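Local coordinates for single-stranded DNA-binding protein WHY3, chloroplastic (Arabidopsis thaliana, PDB 4KOQ) that binds single-stranded DNA in chloroplasts and nucleus, keeping the plastid genome stable against illegitimate recombination and repressing transcription of a kinesin gene, at residues 49-54 with 105-110; 92-97 with 101-106. All blocks are in the same frame, centred on the assembly; numbering follows the deposited sequence.

Interaction 1: 49-54 with 105-110; sequences LQFAPA and KVLKVE. With PO4 (phosphate ion), chain B.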
loop_
_atom_site.group_PDB
_atom_site.type_symbol
_atom_site.label_atom_id
_atom_site.label_comp_id
_atom_site.label_asym_id
_atom_site.label_seq_id
_atom_site.Cartn_x
_atom_site.Cartn_y
_atom_site.Cartn_z
ATOM N N LEU A 49 -8.135 -4.979 20.264
ATOM C CA LEU A 49 -9.312 -5.737 19.884
ATOM C C LEU A 49 -10.241 -5.879 21.078
ATOM O O LEU A 49 -9.793 -6.286 22.136
ATOM C CB LEU A 49 -8.917 -7.153 19.491
ATOM C CG LEU A 49 -7.780 -7.398 18.500
ATOM C CD1 LEU A 49 -7.885 -8.810 17.923
ATOM C CD2 LEU A 49 -7.752 -6.420 17.417
ATOM N N GLN A 50 -11.518 -5.556 20.889
ATOM C CA GLN A 50 -12.529 -5.694 21.943
ATOM C C GLN A 50 -13.626 -6.607 21.464
ATOM O O GLN A 50 -14.234 -6.344 20.437
ATOM C CB GLN A 50 -13.098 -4.320 22.289
ATOM C CG GLN A 50 -11.988 -3.300 22.617
ATOM C CD GLN A 50 -12.527 -2.000 23.239
ATOM O OE1 GLN A 50 -13.331 -2.019 24.178
ATOM N NE2 GLN A 50 -12.083 -0.881 22.715
ATOM N N PHE A 51 -13.873 -7.692 22.198
ATOM C CA PHE A 51 -14.869 -8.689 21.804
ATOM C C PHE A 51 -16.004 -8.601 22.814
ATOM O O PHE A 51 -15.740 -8.517 24.027
ATOM C CB PHE A 51 -14.315 -10.121 21.890
ATOM C CG PHE A 51 -13.201 -10.466 20.890
ATOM C CD1 PHE A 51 -11.902 -10.011 21.068
ATOM C CD2 PHE A 51 -13.469 -11.323 19.827
ATOM C CE1 PHE A 51 -10.911 -10.357 20.177
ATOM C CE2 PHE A 51 -12.477 -11.683 18.947
ATOM C CZ PHE A 51 -11.199 -11.201 19.126
ATOM N N ALA A 52 -17.233 -8.640 22.328
ATOM C CA ALA A 52 -18.400 -8.660 23.234
ATOM C C ALA A 52 -19.448 -9.647 22.778
ATOM O O ALA A 52 -19.767 -9.741 21.583
ATOM C CB ALA A 52 -18.999 -7.273 23.310
ATOM N N PRO A 53 -20.043 -10.393 23.739
ATOM C CA PRO A 53 -21.060 -11.385 23.412
ATOM C C PRO A 53 -22.400 -10.687 23.156
ATOM O O PRO A 53 -22.605 -9.604 23.708
ATOM C CB PRO A 53 -21.121 -12.261 24.683
ATOM C CG PRO A 53 -20.730 -11.336 25.800
ATOM C CD PRO A 53 -19.727 -10.357 25.178
ATOM N N ALA A 54 -23.264 -11.266 22.335
ATOM C CA ALA A 54 -24.566 -10.637 22.077
ATOM C C ALA A 54 -25.364 -10.622 23.398
ATOM O O ALA A 54 -25.199 -11.506 24.208
ATOM C CB ALA A 54 -25.321 -11.374 20.979
ATOM N N LYS A 105 -4.544 -14.961 28.333
ATOM C CA LYS A 105 -5.438 -14.582 27.236
ATOM C C LYS A 105 -4.874 -15.201 25.994
ATOM O O LYS A 105 -3.698 -15.044 25.698
ATOM C CB LYS A 105 -5.499 -13.084 27.061
ATOM C CG LYS A 105 -6.073 -12.324 28.249
ATOM C CD LYS A 105 -6.195 -10.835 27.895
ATOM C CE LYS A 105 -6.972 -10.069 28.932
ATOM N NZ LYS A 105 -7.112 -8.671 28.527
ATOM N N VAL A 106 -5.737 -15.904 25.272
ATOM C CA VAL A 106 -5.352 -16.575 24.081
ATOM C C VAL A 106 -6.249 -16.138 22.947
ATOM O O VAL A 106 -7.478 -16.299 23.019
ATOM C CB VAL A 106 -5.515 -18.096 24.222
ATOM C CG1 VAL A 106 -4.967 -18.776 22.974
ATOM C CG2 VAL A 106 -4.778 -18.588 25.463
ATOM N N LEU A 107 -5.632 -15.618 21.890
ATOM C CA LEU A 107 -6.384 -15.269 20.682
ATOM C C LEU A 107 -6.027 -16.303 19.644
ATOM O O LEU A 107 -4.863 -16.534 19.389
ATOM C CB LEU A 107 -5.990 -13.899 20.150
ATOM C CG LEU A 107 -6.694 -13.527 18.844
ATOM C CD1 LEU A 107 -8.179 -13.325 19.068
ATOM C CD2 LEU A 107 -6.103 -12.299 18.214
ATOM N N LYS A 108 -7.025 -16.966 19.085
ATOM C CA LYS A 108 -6.792 -17.905 18.003
ATOM C C LYS A 108 -7.556 -17.484 16.758
ATOM O O LYS A 108 -8.709 -17.048 16.839
ATOM C CB LYS A 108 -7.210 -19.334 18.385
ATOM C CG LYS A 108 -6.752 -20.352 17.396
ATOM C CD LYS A 108 -6.951 -21.791 17.832
ATOM C CE LYS A 108 -6.198 -22.715 16.897
ATOM N NZ LYS A 108 -6.784 -24.076 16.915
ATOM N N VAL A 109 -6.895 -17.599 15.611
ATOM C CA VAL A 109 -7.488 -17.319 14.330
ATOM C C VAL A 109 -7.371 -18.516 13.399
ATOM O O VAL A 109 -6.259 -18.978 13.097
ATOM C CB VAL A 109 -6.872 -16.056 13.642
ATOM C CG1 VAL A 109 -7.547 -15.842 12.322
ATOM C CG2 VAL A 109 -7.062 -14.832 14.503
ATOM N N GLU A 110 -8.521 -18.998 12.940
ATOM C CA GLU A 110 -8.619 -20.247 12.214
ATOM C C GLU A 110 -9.362 -20.066 10.915
ATOM O O GLU A 110 -10.234 -19.219 10.802
ATOM C CB GLU A 110 -9.415 -21.262 13.035
ATOM C CG GLU A 110 -8.716 -21.842 14.210
ATOM C CD GLU A 110 -9.667 -22.688 15.055
ATOM O OE1 GLU A 110 -10.827 -22.261 15.242
ATOM O OE2 GLU A 110 -9.258 -23.768 15.527
HETATM P P PO4 B . -3.595 -7.904 26.402
HETATM O O1 PO4 B . -5.079 -7.684 26.415
HETATM O O2 PO4 B . -3.169 -8.700 27.611
HETATM O O3 PO4 B . -3.141 -8.655 25.198
HETATM O O4 PO4 B . -2.912 -6.551 26.372
#
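Leu-107 reaches across with both methyl groups, each to its own partner. Leu-107 CD1 lies 3.7 Å from Phe-51 CZ, approaching the ring obliquely, and Leu-107 CD2 lies 3.9 Å from Leu-49 CD1. In both pairs the side chains cross at about a right angle. Leu-107 turns CG anti to the backbone N (chi1 177°), and the fork beyond spreads over both partners, which are next-but-one on their strand and so point to the same side. No hydrogen bond joins the segments; Leu-49 CA and Leu-107 CA, the nearest pair, are 10.0 Å apart, a spacing of facing sheets. The extended Lys-105 donates from NZ to phosphate O1 (3.1 Å) and to the carbonyl of Val-67; Ser-69 and His-91 also bind this ion, probably from the crystallisation liquor. A methionine in place of Lys-105 would probably leave the phosphate without its ammonium partner and the Val-67 carbonyl short of a donor. Strands 39-56 and 103-111 belong to the two antiparallel four-stranded sheets of the Whirly domain; Leu-107 also packs on Phe-68 and Leu-70 of strand 59-70 and Phe-89 of strand 87-91, and Phe-51 on Leu-122 of strand 117-126.

Interaction 2: 92-97 with 101-106; sequences DPFKGK and GKVRKV. With PO4 (phosphate ion), chain B.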
loop_
_atom_site.group_PDB
_atom_site.type_symbol
_atom_site.label_atom_id
_atom_site.label_comp_id
_atom_site.label_asym_id
_atom_site.label_seq_id
_atom_site.Cartn_x
_atom_site.Cartn_y
_atom_site.Cartn_z
ATOM N N ASP A 92 0.094 -12.981 28.838
ATOM C CA ASP A 92 -0.116 -12.816 30.269
ATOM C C ASP A 92 -0.165 -11.329 30.580
ATOM O O ASP A 92 0.845 -10.648 30.475
ATOM C CB ASP A 92 1.029 -13.461 31.046
ATOM C CG ASP A 92 0.879 -13.302 32.559
ATOM O OD1 ASP A 92 0.056 -12.479 33.012
ATOM O OD2 ASP A 92 1.604 -14.004 33.295
ATOM N N PRO A 93 -1.340 -10.818 30.964
ATOM C CA PRO A 93 -1.572 -9.380 31.173
ATOM C C PRO A 93 -0.869 -8.834 32.413
ATOM O O PRO A 93 -0.783 -7.620 32.583
ATOM C CB PRO A 93 -3.076 -9.279 31.392
ATOM C CG PRO A 93 -3.632 -10.611 31.168
ATOM C CD PRO A 93 -2.553 -11.610 31.196
ATOM N N PHE A 94 -0.389 -9.722 33.275
ATOM C CA PHE A 94 0.266 -9.294 34.501
ATOM C C PHE A 94 1.678 -9.838 34.530
ATOM O O PHE A 94 2.219 -10.084 35.605
ATOM C CB PHE A 94 -0.506 -9.779 35.738
ATOM C CG PHE A 94 -1.957 -9.400 35.749
ATOM C CD1 PHE A 94 -2.349 -8.094 35.993
ATOM C CD2 PHE A 94 -2.934 -10.356 35.530
ATOM C CE1 PHE A 94 -3.697 -7.747 36.003
ATOM C CE2 PHE A 94 -4.283 -10.024 35.534
ATOM C CZ PHE A 94 -4.666 -8.719 35.776
ATOM N N LYS A 95 2.282 -10.037 33.360
ATOM C CA LYS A 95 3.687 -10.439 33.331
ATOM C C LYS A 95 4.483 -9.382 34.064
ATOM O O LYS A 95 4.225 -8.185 33.905
ATOM C CB LYS A 95 4.215 -10.611 31.907
ATOM C CG LYS A 95 4.202 -12.052 31.433
ATOM C CD LYS A 95 5.495 -12.772 31.749
ATOM C CE LYS A 95 6.638 -12.344 30.831
ATOM N NZ LYS A 95 6.443 -12.781 29.416
ATOM N N GLY A 96 5.434 -9.833 34.878
ATOM C CA GLY A 96 6.178 -8.952 35.755
ATOM C C GLY A 96 5.471 -8.866 37.088
ATOM O O GLY A 96 5.922 -9.442 38.074
ATOM N N LYS A 97 4.341 -8.166 37.093
ATOM C CA LYS A 97 3.543 -7.957 38.298
ATOM C C LYS A 97 3.210 -9.225 39.083
ATOM O O LYS A 97 3.131 -10.320 38.525
ATOM C CB LYS A 97 2.168 -7.384 37.938
ATOM C CG LYS A 97 2.187 -5.930 37.468
ATOM C CD LYS A 97 2.122 -5.811 35.953
ATOM C CE LYS A 97 1.788 -4.390 35.511
ATOM N NZ LYS A 97 1.396 -4.338 34.070
ATOM N N GLY A 101 1.099 -15.142 35.780
ATOM C CA GLY A 101 0.768 -16.549 35.724
ATOM C C GLY A 101 -0.642 -16.902 36.133
ATOM O O GLY A 101 -1.041 -18.059 36.021
ATOM N N LYS A 102 -1.413 -15.932 36.606
ATOM C CA LYS A 102 -2.750 -16.238 37.100
ATOM C C LYS A 102 -3.834 -16.118 36.015
ATOM O O LYS A 102 -4.884 -16.755 36.112
ATOM C CB LYS A 102 -3.095 -15.343 38.272
ATOM C CG LYS A 102 -2.275 -15.666 39.523
ATOM C CD LYS A 102 -2.612 -14.713 40.634
ATOM C CE LYS A 102 -1.654 -14.872 41.821
ATOM N NZ LYS A 102 -2.024 -13.922 42.899
ATOM N N VAL A 103 -3.563 -15.304 34.996
ATOM C CA VAL A 103 -4.520 -15.079 33.908
ATOM C C VAL A 103 -3.825 -15.244 32.571
ATOM O O VAL A 103 -2.723 -14.724 32.358
ATOM C CB VAL A 103 -5.149 -13.691 34.008
ATOM C CG1 VAL A 103 -6.097 -13.415 32.816
ATOM C CG2 VAL A 103 -5.905 -13.571 35.315
ATOM N N ARG A 104 -4.456 -15.997 31.673
ATOM C CA ARG A 104 -3.920 -16.181 30.337
ATOM C C ARG A 104 -4.962 -15.737 29.321
ATOM O O ARG A 104 -6.108 -16.114 29.429
ATOM C CB ARG A 104 -3.602 -17.654 30.137
ATOM C CG ARG A 104 -2.879 -18.004 28.865
ATOM C CD ARG A 104 -2.143 -19.348 29.002
ATOM N NE ARG A 104 -2.659 -20.383 28.105
ATOM C CZ ARG A 104 -3.492 -21.366 28.454
ATOM N NH1 ARG A 104 -3.932 -21.481 29.703
ATOM N NH2 ARG A 104 -3.890 -22.245 27.545
ATOM N N LYS A 105 -4.544 -14.961 28.333
ATOM C CA LYS A 105 -5.438 -14.582 27.236
ATOM C C LYS A 105 -4.874 -15.201 25.994
ATOM O O LYS A 105 -3.698 -15.044 25.698
ATOM C CB LYS A 105 -5.499 -13.084 27.061
ATOM C CG LYS A 105 -6.073 -12.324 28.249
ATOM C CD LYS A 105 -6.195 -10.835 27.895
ATOM C CE LYS A 105 -6.972 -10.069 28.932
ATOM N NZ LYS A 105 -7.112 -8.671 28.527
ATOM N N VAL A 106 -5.737 -15.904 25.272
ATOM C CA VAL A 106 -5.352 -16.575 24.081
ATOM C C VAL A 106 -6.249 -16.138 22.947
ATOM O O VAL A 106 -7.478 -16.299 23.019
ATOM C CB VAL A 106 -5.515 -18.096 24.222
ATOM C CG1 VAL A 106 -4.967 -18.776 22.974
ATOM C CG2 VAL A 106 -4.778 -18.588 25.463
HETATM P P PO4 B . -3.595 -7.904 26.402
HETATM O O1 PO4 B . -5.079 -7.684 26.415
HETATM O O2 PO4 B . -3.169 -8.700 27.611
HETATM O O3 PO4 B . -3.141 -8.655 25.198
HETATM O O4 PO4 B . -2.912 -6.551 26.372
HETATM O O HOH W 1 -1.832 -13.419 35.222
#
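The polar part of this contact centres on the carboxylate of Asp-92, which faces Gly-101 across the loop. Gly-101 N donates to Asp-92 OD2 (2.8 Å, N-H...O 156°), meeting it on the syn side but tilted 26° from the carboxylate plane. The other oxygen, Asp-92 OD1, accepts from Phe-94 N at 2.8 Å, from above that plane, which makes an Asx turn at the head of the type I turn running from Asp-92 to Lys-95. With CG anti to the backbone N (chi1 179°), the carboxylate is placed so that its two oxygens accept directly from different segments, which should restrain its rotation. A water links the segments too: it accepts from Val-103 N at 2.6 Å and lies 3.1 Å from Asp-92 OD1, to which it may donate. Apolar contacts gather on Val-103, whose two methyls divide the work. Val-103 CG2 sits at the edge of the Phe-94 ring, near its plane and 3.9 Å from CE2, whereas Val-103 CG1 approaches Pro-93 CG at 4.1 Å. Pro-93 CG also meets the aliphatic part of Lys-105, 4.1 Å from CE, the two side chains crossing at a slant, and Pro-93 CB borders the bound phosphate. The contact closes the base of the loop joining the adjacent antiparallel strands 87-91 and 103-111; Lys-105 pairs through its backbone with His-91, and Val-103 packs against Val-124 of strand 117-126.

Strand 103-111 serves both contacts, and they differ by depth. Interaction 1 is buried, about 10 Å from the chain centre to the contact centre, and joins the two sheets through apolar side chains alone. Interaction 2 lies at the surface, about 17 Å out on the same measure, and organises the turn within one sheet, where a carboxylate, backbone amides and a water share the work with modest apolar packing. Their buried areas, 93 and 277 Å², show that the loop closes over more surface than the facing strands do in these segments. Lys-105 lies in a segment of both, but only in interaction 2 does it touch the opposite segment; there Pro-93 also borders its phosphate.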